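Local coordinates for GTPase-activating protein skywalker (Drosophila melanogaster, PDB 6R82) that acts as a GTPase-activating protein for Rab35 in synaptic vesicle protein turnover, represented here by its TLDc domain, whose own role is not established, at residues V49-H54 with S75-R80; E55-M60 with L179-F184. All coordinates share one frame; numbering follows the deposited sequence.

In the fold
Running from the N terminus, the chain leaves helix 44-51 through the turn 51-54 and enters strand 57-63, which pairs with strand 68-73; the loop after that hairpin returns 75-80 to the turn, so interaction 1 closes a short loop with 20 residues between its segments. Interaction 2 closes a long one, 118 residues, by pairing 55-60 with strand 173-185 near the C terminus. The segments alternate along the chain, so the two closures cross rather than nest. Their centres lie about 11 Å apart and they touch, with Val51 against Val181 and Trp77 near Thr57. Together they join helix 44-51, the loop after the hairpin and the antiparallel TLDc sheet.

Interaction 1. Residues V49-H54 with S75-R80; sequences VRVEQH and SRWFER
Glu52 reaches Arg80 with an extended carboxylate arm and touches Phe78 on the way. Its OE1 accepts from NH1 (2.8 Å) and NH2 (3.1 Å) of Arg80 in an end-on salt bridge, both N-H groups on the one oxygen, which lies in the guanidinium plane. With CG set between the backbone N and carbonyl carbon (chi1 71°), the Glu52 carboxylate also meets the edge of the Phe78 ring, its plane turned 82° from that ring. Gln53, bent at chi2, lays its amide nearly parallel (15°) over one face of Phe78, NE2 offset toward the rim, 3.6 Å from CD1 of Phe78. The same amide points OE1 at Arg76, whose NH1 donates at 3.1 Å onto a lone pair in the carbonyl plane. CG2 of Val51 lies 3.8 Å from CD1 of Trp77, the two side chains side by side and pointing the same way; Trp77 and Phe47 pack edge-to-face. Phe78 N donates to Glu52 O at 2.9 Å, and a water links Val51 O and His54 O with Trp77 N. Arg80 NH1 donates to Trp77 O, and the Arg80 guanidinium has a cation-pi partner in Tyr48. The type I turn Val51-His54 and the 3-10 segment 77-80 are thus joined by a salt bridge and one direct backbone bond, and the second acceptor for NH1 probably fixes how Arg80 presents itself to Glu52.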
ATOM      1  N   VAL A  49     -15.259  -1.240  -0.814  1.00 36.35           N
ATOM      2  CA  VAL A  49     -16.303  -1.918  -0.056  1.00 36.54           C
ATOM      3  C   VAL A  49     -15.692  -2.937   0.911  1.00 40.87           C
ATOM      4  O   VAL A  49     -16.162  -3.104   2.047  1.00 35.35           O
ATOM      5  CB  VAL A  49     -17.305  -2.577  -1.022  1.00 38.12           C
ATOM      6  CG1 VAL A  49     -18.212  -3.518  -0.277  1.00 38.29           C
ATOM      7  CG2 VAL A  49     -18.126  -1.500  -1.779  1.00 38.34           C
ATOM      8  N   ARG A  50     -14.621  -3.606   0.490  1.00 37.90           N
ATOM      9  CA  ARG A  50     -14.054  -4.673   1.307  1.00 41.77           C
ATOM     10  C   ARG A  50     -13.012  -4.184   2.312  1.00 37.82           C
ATOM     11  O   ARG A  50     -12.904  -4.756   3.403  1.00 38.71           O
ATOM     12  CB  ARG A  50     -13.455  -5.760   0.407  1.00 39.33           C
ATOM     13  CG  ARG A  50     -14.526  -6.771  -0.034  1.00 42.38           C
ATOM     14  CD  ARG A  50     -13.955  -8.063  -0.597  1.00 48.93           C
ATOM     15  NE  ARG A  50     -15.019  -9.013  -0.954  1.00 44.06           N
ATOM     16  CZ  ARG A  50     -15.436 -10.006  -0.170  1.00 45.50           C
ATOM     17  NH1 ARG A  50     -14.884 -10.213   1.029  1.00 45.71           N
ATOM     18  NH2 ARG A  50     -16.400 -10.804  -0.585  1.00 43.98           N
ATOM     19  N   VAL A  51     -12.229  -3.154   2.002  1.00 37.27           N
ATOM     20  CA  VAL A  51     -11.071  -2.829   2.832  1.00 33.73           C
ATOM     21  C   VAL A  51     -11.224  -1.548   3.638  1.00 36.33           C
ATOM     22  O   VAL A  51     -10.394  -1.303   4.533  1.00 33.57           O
ATOM     23  CB  VAL A  51      -9.764  -2.757   2.005  1.00 34.15           C
ATOM     24  CG1 VAL A  51      -9.652  -3.936   1.038  1.00 34.59           C
ATOM     25  CG2 VAL A  51      -9.631  -1.419   1.268  1.00 37.14           C
ATOM     26  N   GLU A  52     -12.223  -0.709   3.354  1.00 33.50           N
ATOM     27  CA  GLU A  52     -12.065   0.710   3.702  1.00 32.08           C
ATOM     28  C   GLU A  52     -12.181   1.004   5.194  1.00 30.40           C
ATOM     29  O   GLU A  52     -11.725   2.067   5.632  1.00 30.10           O
ATOM     30  CB  GLU A  52     -13.080   1.568   2.934  1.00 34.12           C
ATOM     31  CG  GLU A  52     -14.525   1.436   3.379  1.00 29.61           C
ATOM     32  CD  GLU A  52     -15.446   2.314   2.519  1.00 41.31           C
ATOM     33  OE1 GLU A  52     -14.927   3.164   1.750  1.00 39.15           O
ATOM     34  OE2 GLU A  52     -16.677   2.156   2.613  1.00 42.10           O
ATOM     35  N   GLN A  53     -12.748   0.102   5.999  1.00 30.82           N
ATOM     36  CA  GLN A  53     -12.806   0.330   7.444  1.00 33.23           C
ATOM     37  C   GLN A  53     -11.697  -0.382   8.236  1.00 33.54           C
ATOM     38  O   GLN A  53     -11.676  -0.291   9.474  1.00 32.41           O
ATOM     39  CB  GLN A  53     -14.186  -0.066   7.986  1.00 34.21           C
ATOM     40  CG  GLN A  53     -15.354   0.852   7.488  1.00 31.30           C
ATOM     41  CD  GLN A  53     -15.336   2.247   8.134  1.00 34.16           C
ATOM     42  OE1 GLN A  53     -14.302   2.713   8.611  1.00 37.60           O
ATOM     43  NE2 GLN A  53     -16.493   2.902   8.170  1.00 40.70           N
ATOM     44  N   HIS A  54     -10.753  -1.046   7.568  1.00 31.06           N
ATOM     45  CA  HIS A  54      -9.634  -1.696   8.262  1.00 33.13           C
ATOM     46  C   HIS A  54      -8.451  -0.749   8.418  1.00 35.03           C
ATOM     47  O   HIS A  54      -8.143   0.022   7.512  1.00 33.24           O
ATOM     48  CB  HIS A  54      -9.168  -2.943   7.508  1.00 32.77           C
ATOM     49  CG  HIS A  54     -10.126  -4.091   7.596  1.00 32.55           C
ATOM     50  ND1 HIS A  54     -10.058  -5.044   8.591  1.00 32.75           N
ATOM     51  CD2 HIS A  54     -11.171  -4.442   6.811  1.00 30.95           C
ATOM     52  CE1 HIS A  54     -11.038  -5.920   8.433  1.00 30.68           C
ATOM     53  NE2 HIS A  54     -11.721  -5.583   7.351  1.00 37.69           N
ATOM     54  N   SER A  75      -3.640   4.069   7.727  1.00 37.15           N
ATOM     55  CA  SER A  75      -4.974   4.593   8.021  1.00 36.94           C
ATOM     56  C   SER A  75      -6.029   3.952   7.131  1.00 36.40           C
ATOM     57  O   SER A  75      -5.727   3.429   6.052  1.00 36.45           O
ATOM     58  CB  SER A  75      -5.010   6.119   7.841  1.00 38.60           C
ATOM     59  OG  SER A  75      -3.898   6.706   8.476  1.00 41.98           O
ATOM     60  N   ARG A  76      -7.285   4.007   7.581  1.00 33.60           N
ATOM     61  CA  ARG A  76      -8.344   3.399   6.786  1.00 35.47           C
ATOM     62  C   ARG A  76      -8.578   4.186   5.499  1.00 35.48           C
ATOM     63  O   ARG A  76      -8.497   5.419   5.474  1.00 31.92           O
ATOM     64  CB  ARG A  76      -9.641   3.266   7.587  1.00 36.01           C
ATOM     65  CG  ARG A  76      -9.926   4.346   8.508  1.00 51.12           C
ATOM     66  CD  ARG A  76     -11.044   4.009   9.478  1.00 37.71           C
ATOM     67  NE  ARG A  76     -11.244   5.258  10.182  1.00 40.69           N
ATOM     68  CZ  ARG A  76     -12.342   5.995  10.147  1.00 40.09           C
ATOM     69  NH1 ARG A  76     -13.418   5.580   9.479  1.00 41.83           N
ATOM     70  NH2 ARG A  76     -12.363   7.138  10.823  1.00 47.13           N
ATOM     71  N   TRP A  77      -8.818   3.459   4.412  1.00 34.55           N
ATOM     72  CA  TRP A  77      -9.085   4.132   3.148  1.00 35.97           C
ATOM     73  C   TRP A  77     -10.389   4.913   3.208  1.00 34.19           C
ATOM     74  O   TRP A  77     -10.585   5.825   2.408  1.00 36.39           O
ATOM     75  CB  TRP A  77      -9.090   3.120   1.999  1.00 32.90           C
ATOM     76  CG  TRP A  77      -7.699   2.606   1.648  1.00 39.97           C
ATOM     77  CD1 TRP A  77      -7.171   1.394   1.976  1.00 38.71           C
ATOM     78  CD2 TRP A  77      -6.683   3.296   0.904  1.00 38.60           C
ATOM     79  NE1 TRP A  77      -5.890   1.290   1.493  1.00 40.41           N
ATOM     80  CE2 TRP A  77      -5.564   2.443   0.832  1.00 41.14           C
ATOM     81  CE3 TRP A  77      -6.609   4.559   0.303  1.00 38.04           C
ATOM     82  CZ2 TRP A  77      -4.378   2.798   0.162  1.00 43.64           C
ATOM     83  CZ3 TRP A  77      -5.421   4.922  -0.351  1.00 44.22           C
ATOM     84  CH2 TRP A  77      -4.327   4.037  -0.421  1.00 40.48           C
ATOM     85  N   PHE A  78     -11.271   4.583   4.161  1.00 34.80           N
ATOM     86  CA  PHE A  78     -12.467   5.377   4.414  1.00 35.62           C
ATOM     87  C   PHE A  78     -12.147   6.857   4.577  1.00 39.38           C
ATOM     88  O   PHE A  78     -12.978   7.706   4.246  1.00 35.45           O
ATOM     89  CB  PHE A  78     -13.162   4.867   5.677  1.00 33.95           C
ATOM     90  CG  PHE A  78     -14.475   5.555   5.999  1.00 34.47           C
ATOM     91  CD1 PHE A  78     -15.664   5.085   5.460  1.00 35.59           C
ATOM     92  CD2 PHE A  78     -14.514   6.638   6.881  1.00 35.77           C
ATOM     93  CE1 PHE A  78     -16.885   5.691   5.769  1.00 39.86           C
ATOM     94  CE2 PHE A  78     -15.720   7.256   7.201  1.00 41.43           C
ATOM     95  CZ  PHE A  78     -16.910   6.786   6.645  1.00 44.30           C
ATOM     96  N   GLU A  79     -10.964   7.184   5.097  1.00 34.79           N
ATOM     97  CA  GLU A  79     -10.618   8.579   5.355  1.00 36.97           C
ATOM     98  C   GLU A  79     -10.270   9.365   4.089  1.00 37.25           C
ATOM     99  O   GLU A  79      -9.983  10.555   4.192  1.00 34.75           O
ATOM    100  CB  GLU A  79      -9.455   8.650   6.357  1.00 34.52           C
ATOM    101  CG  GLU A  79      -9.900   8.232   7.783  1.00 39.57           C
ATOM    102  CD  GLU A  79      -8.776   8.295   8.824  1.00 51.54           C
ATOM    103  OE1 GLU A  79      -7.673   8.785   8.509  1.00 51.88           O
ATOM    104  OE2 GLU A  79      -9.007   7.851   9.973  1.00 62.31           O
ATOM    105  N   ARG A  80     -10.316   8.745   2.906  1.00 37.24           N
ATOM    106  CA  ARG A  80     -10.004   9.468   1.678  1.00 36.54           C
ATOM    107  C   ARG A  80     -10.947  10.646   1.440  1.00 39.42           C
ATOM    108  O   ARG A  80     -10.598  11.549   0.668  1.00 41.98           O
ATOM    109  CB  ARG A  80     -10.054   8.512   0.486  1.00 34.01           C
ATOM    110  CG  ARG A  80     -11.445   7.937   0.251  1.00 33.55           C
ATOM    111  CD  ARG A  80     -11.439   6.783  -0.735  1.00 31.21           C
ATOM    112  NE  ARG A  80     -12.801   6.326  -1.032  1.00 31.18           N
ATOM    113  CZ  ARG A  80     -13.486   5.441  -0.304  1.00 37.64           C
ATOM    114  NH1 ARG A  80     -12.949   4.884   0.799  1.00 32.11           N
ATOM    115  NH2 ARG A  80     -14.716   5.115  -0.666  1.00 34.31           N
TER
HETATM  116  O   HOH W   1      -8.524   0.554   4.791  1.00 33.97           O
HETATM  117  O   HOH W   2      -5.556   0.961   5.574  1.00 44.63           O

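Interaction 2. Residues E55-M60 with L179-F184; sequences EPTLLM and LEVYGF
Leu58 and Tyr182 form a hydrogen-bonded pair in the antiparallel TLDc sheet, where strands 57-60 and 179-184 run at 163° with axes 4.6 Å apart. Met60 and Glu180 repeat the pattern of two reciprocal backbone bonds, while Leu59 and Val181 make the non-hydrogen-bonded pair between them. On the face of Leu59, the Leu59 and Leu179 side chains are set obliquely, CD2 of Leu59 3.7 Å from CD1 of Leu179, a diagonal contact past the direct partner Val181. The two methyls of Val181 divide between neighbours: CG2 lies 4.4 Å from CG of Leu59, and CG1, anti to the backbone N (chi1 -171°), packs against Thr57, 3.9 Å from its CB. On the opposite face Leu58 and Met60 pack on helix 13-18, Leu58 against Leu15 and Met60 against Phe14 and Leu18, and Tyr182 also touches Leu15. Tyr182 reaches back along its own strand, its OH donating to Glu180 OE1 from above the carboxylate plane. Past the last bridged pair, the Phe184 ring packs against Pro56, which follows a cis peptide bond: Pro56 CG lies 3.9 Å from CD1 of Phe184, and the two side chains stand at about a right angle. A water carries the pairing one step further, donating to Pro56 O at 2.8 Å and accepting from Phe184 N at 2.9 Å, while Pro56 O also lies in the Phe184 ring plane, at the edge bearing CD1.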
ATOM      1  N   GLU A  55      -7.771  -0.823   9.561  1.00 30.33           N
ATOM      2  CA  GLU A  55      -6.480  -0.154   9.672  1.00 32.10           C
ATOM      3  C   GLU A  55      -5.645  -0.858  10.727  1.00 33.43           C
ATOM      4  O   GLU A  55      -6.198  -1.395  11.696  1.00 32.51           O
ATOM      5  CB  GLU A  55      -6.619   1.333  10.027  1.00 37.14           C
ATOM      6  CG  GLU A  55      -7.099   1.574  11.435  1.00 39.95           C
ATOM      7  CD  GLU A  55      -6.933   3.026  11.883  1.00 50.25           C
ATOM      8  OE1 GLU A  55      -7.201   3.949  11.072  1.00 56.31           O
ATOM      9  OE2 GLU A  55      -6.530   3.231  13.050  1.00 55.96           O
ATOM     10  N   PRO A  56      -4.326  -0.934  10.539  1.00 33.65           N
ATOM     11  CA  PRO A  56      -3.596  -0.583   9.310  1.00 32.61           C
ATOM     12  C   PRO A  56      -3.797  -1.657   8.251  1.00 33.61           C
ATOM     13  O   PRO A  56      -4.480  -2.640   8.542  1.00 32.20           O
ATOM     14  CB  PRO A  56      -2.143  -0.561   9.768  1.00 36.31           C
ATOM     15  CG  PRO A  56      -2.116  -1.667  10.846  1.00 36.96           C
ATOM     16  CD  PRO A  56      -3.455  -1.575  11.546  1.00 35.47           C
ATOM     17  N   THR A  57      -3.247  -1.487   7.046  1.00 34.65           N
ATOM     18  CA  THR A  57      -3.343  -2.536   6.037  1.00 36.85           C
ATOM     19  C   THR A  57      -2.000  -2.698   5.343  1.00 34.89           C
ATOM     20  O   THR A  57      -1.124  -1.840   5.420  1.00 35.76           O
ATOM     21  CB  THR A  57      -4.433  -2.267   4.975  1.00 37.47           C
ATOM     22  OG1 THR A  57      -4.204  -1.000   4.359  1.00 38.97           O
ATOM     23  CG2 THR A  57      -5.827  -2.275   5.598  1.00 37.10           C
ATOM     24  N   LEU A  58      -1.848  -3.829   4.677  1.00 35.45           N
ATOM     25  CA  LEU A  58      -0.642  -4.158   3.936  1.00 41.42           C
ATOM     26  C   LEU A  58      -1.053  -4.441   2.498  1.00 37.37           C
ATOM     27  O   LEU A  58      -1.850  -5.352   2.241  1.00 38.56           O
ATOM     28  CB  LEU A  58       0.074  -5.369   4.550  1.00 40.82           C
ATOM     29  CG  LEU A  58       1.475  -5.693   4.020  1.00 49.29           C
ATOM     30  CD1 LEU A  58       2.385  -4.479   4.140  1.00 44.60           C
ATOM     31  CD2 LEU A  58       2.064  -6.855   4.798  1.00 49.34           C
ATOM     32  N   LEU A  59      -0.529  -3.653   1.575  1.00 37.94           N
ATOM     33  CA  LEU A  59      -0.884  -3.751   0.167  1.00 46.64           C
ATOM     34  C   LEU A  59       0.273  -4.402  -0.581  1.00 41.18           C
ATOM     35  O   LEU A  59       1.421  -3.971  -0.437  1.00 45.57           O
ATOM     36  CB  LEU A  59      -1.196  -2.361  -0.396  1.00 40.95           C
ATOM     37  CG  LEU A  59      -1.947  -2.314  -1.723  1.00 54.52           C
ATOM     38  CD1 LEU A  59      -2.945  -1.155  -1.741  1.00 51.78           C
ATOM     39  CD2 LEU A  59      -0.947  -2.200  -2.858  1.00 54.00           C
ATOM     40  N   MET A  60      -0.023  -5.441  -1.356  1.00 42.33           N
ATOM     41  CA  MET A  60       0.999  -6.181  -2.094  1.00 49.33           C
ATOM     42  C   MET A  60       0.613  -6.287  -3.562  1.00 44.66           C
ATOM     43  O   MET A  60      -0.450  -6.820  -3.886  1.00 48.66           O
ATOM     44  CB  MET A  60       1.206  -7.576  -1.509  1.00 51.75           C
ATOM     45  CG  MET A  60       2.626  -8.088  -1.734  1.00 61.25           C
ATOM     46  SD  MET A  60       3.002  -9.480  -0.669  1.00 87.38           S
ATOM     47  CE  MET A  60       2.610  -8.803   0.955  1.00 58.18           C
ATOM     48  N   LEU A 179      -3.373  -8.150  -7.100  1.00 47.64           N
ATOM     49  CA  LEU A 179      -3.251  -7.250  -5.967  1.00 52.51           C
ATOM     50  C   LEU A 179      -3.891  -7.906  -4.752  1.00 45.86           C
ATOM     51  O   LEU A 179      -4.969  -8.498  -4.858  1.00 44.33           O
ATOM     52  CB  LEU A 179      -3.910  -5.902  -6.260  1.00 48.23           C
ATOM     53  CG  LEU A 179      -3.864  -4.965  -5.055  1.00 53.44           C
ATOM     54  CD1 LEU A 179      -3.202  -3.674  -5.436  1.00 53.40           C
ATOM     55  CD2 LEU A 179      -5.266  -4.717  -4.553  1.00 49.53           C
ATOM     56  N   GLU A 180      -3.210  -7.808  -3.609  1.00 45.11           N
ATOM     57  CA  GLU A 180      -3.686  -8.355  -2.346  1.00 45.49           C
ATOM     58  C   GLU A 180      -3.615  -7.289  -1.261  1.00 40.41           C
ATOM     59  O   GLU A 180      -2.659  -6.512  -1.208  1.00 41.77           O
ATOM     60  CB  GLU A 180      -2.851  -9.575  -1.922  1.00 48.64           C
ATOM     61  CG  GLU A 180      -3.256 -10.871  -2.637  1.00 51.81           C
ATOM     62  CD  GLU A 180      -2.300 -12.041  -2.367  1.00 63.26           C
ATOM     63  OE1 GLU A 180      -1.254 -11.836  -1.694  1.00 60.57           O
ATOM     64  OE2 GLU A 180      -2.604 -13.165  -2.843  1.00 59.29           O
ATOM     65  N   VAL A 181      -4.633  -7.259  -0.396  1.00 39.21           N
ATOM     66  CA  VAL A 181      -4.659  -6.382   0.771  1.00 37.09           C
ATOM     67  C   VAL A 181      -4.916  -7.228   2.014  1.00 34.43           C
ATOM     68  O   VAL A 181      -5.869  -8.011   2.045  1.00 35.68           O
ATOM     69  CB  VAL A 181      -5.729  -5.276   0.652  1.00 38.79           C
ATOM     70  CG1 VAL A 181      -5.560  -4.261   1.795  1.00 35.48           C
ATOM     71  CG2 VAL A 181      -5.628  -4.576  -0.694  1.00 36.46           C
ATOM     72  N   TYR A 182      -4.073  -7.060   3.031  1.00 34.57           N
ATOM     73  CA  TYR A 182      -4.202  -7.744   4.311  1.00 37.11           C
ATOM     74  C   TYR A 182      -4.571  -6.741   5.391  1.00 35.08           C
ATOM     75  O   TYR A 182      -4.106  -5.601   5.368  1.00 35.60           O
ATOM     76  CB  TYR A 182      -2.888  -8.455   4.696  1.00 37.34           C
ATOM     77  CG  TYR A 182      -2.546  -9.596   3.760  1.00 41.25           C
ATOM     78  CD1 TYR A 182      -1.832  -9.366   2.586  1.00 46.12           C
ATOM     79  CD2 TYR A 182      -2.956 -10.892   4.037  1.00 41.70           C
ATOM     80  CE1 TYR A 182      -1.532 -10.407   1.709  1.00 47.65           C
ATOM     81  CE2 TYR A 182      -2.670 -11.936   3.164  1.00 49.50           C
ATOM     82  CZ  TYR A 182      -1.953 -11.685   2.004  1.00 52.72           C
ATOM     83  OH  TYR A 182      -1.659 -12.720   1.142  1.00 59.46           O
ATOM     84  N   GLY A 183      -5.418  -7.172   6.329  1.00 35.42           N
ATOM     85  CA  GLY A 183      -5.621  -6.481   7.579  1.00 33.81           C
ATOM     86  C   GLY A 183      -5.044  -7.263   8.750  1.00 35.26           C
ATOM     87  O   GLY A 183      -4.325  -8.249   8.582  1.00 35.88           O
ATOM     88  N   PHE A 184      -5.379  -6.807   9.957  1.00 32.98           N
ATOM     89  CA  PHE A 184      -4.847  -7.425  11.171  1.00 34.36           C
ATOM     90  C   PHE A 184      -5.948  -7.544  12.212  1.00 41.06           C
ATOM     91  O   PHE A 184      -6.655  -6.568  12.484  1.00 40.69           O
ATOM     92  CB  PHE A 184      -3.667  -6.614  11.732  1.00 35.83           C
ATOM     93  CG  PHE A 184      -2.537  -6.454  10.759  1.00 43.10           C
ATOM     94  CD1 PHE A 184      -2.565  -5.444   9.805  1.00 39.50           C
ATOM     95  CD2 PHE A 184      -1.458  -7.331  10.772  1.00 39.06           C
ATOM     96  CE1 PHE A 184      -1.542  -5.305   8.890  1.00 36.50           C
ATOM     97  CE2 PHE A 184      -0.419  -7.186   9.859  1.00 39.98           C
ATOM     98  CZ  PHE A 184      -0.464  -6.171   8.915  1.00 41.81           C
TER
HETATM   99  O   HOH W   3      -6.383  -4.131   9.909  1.00 34.59           O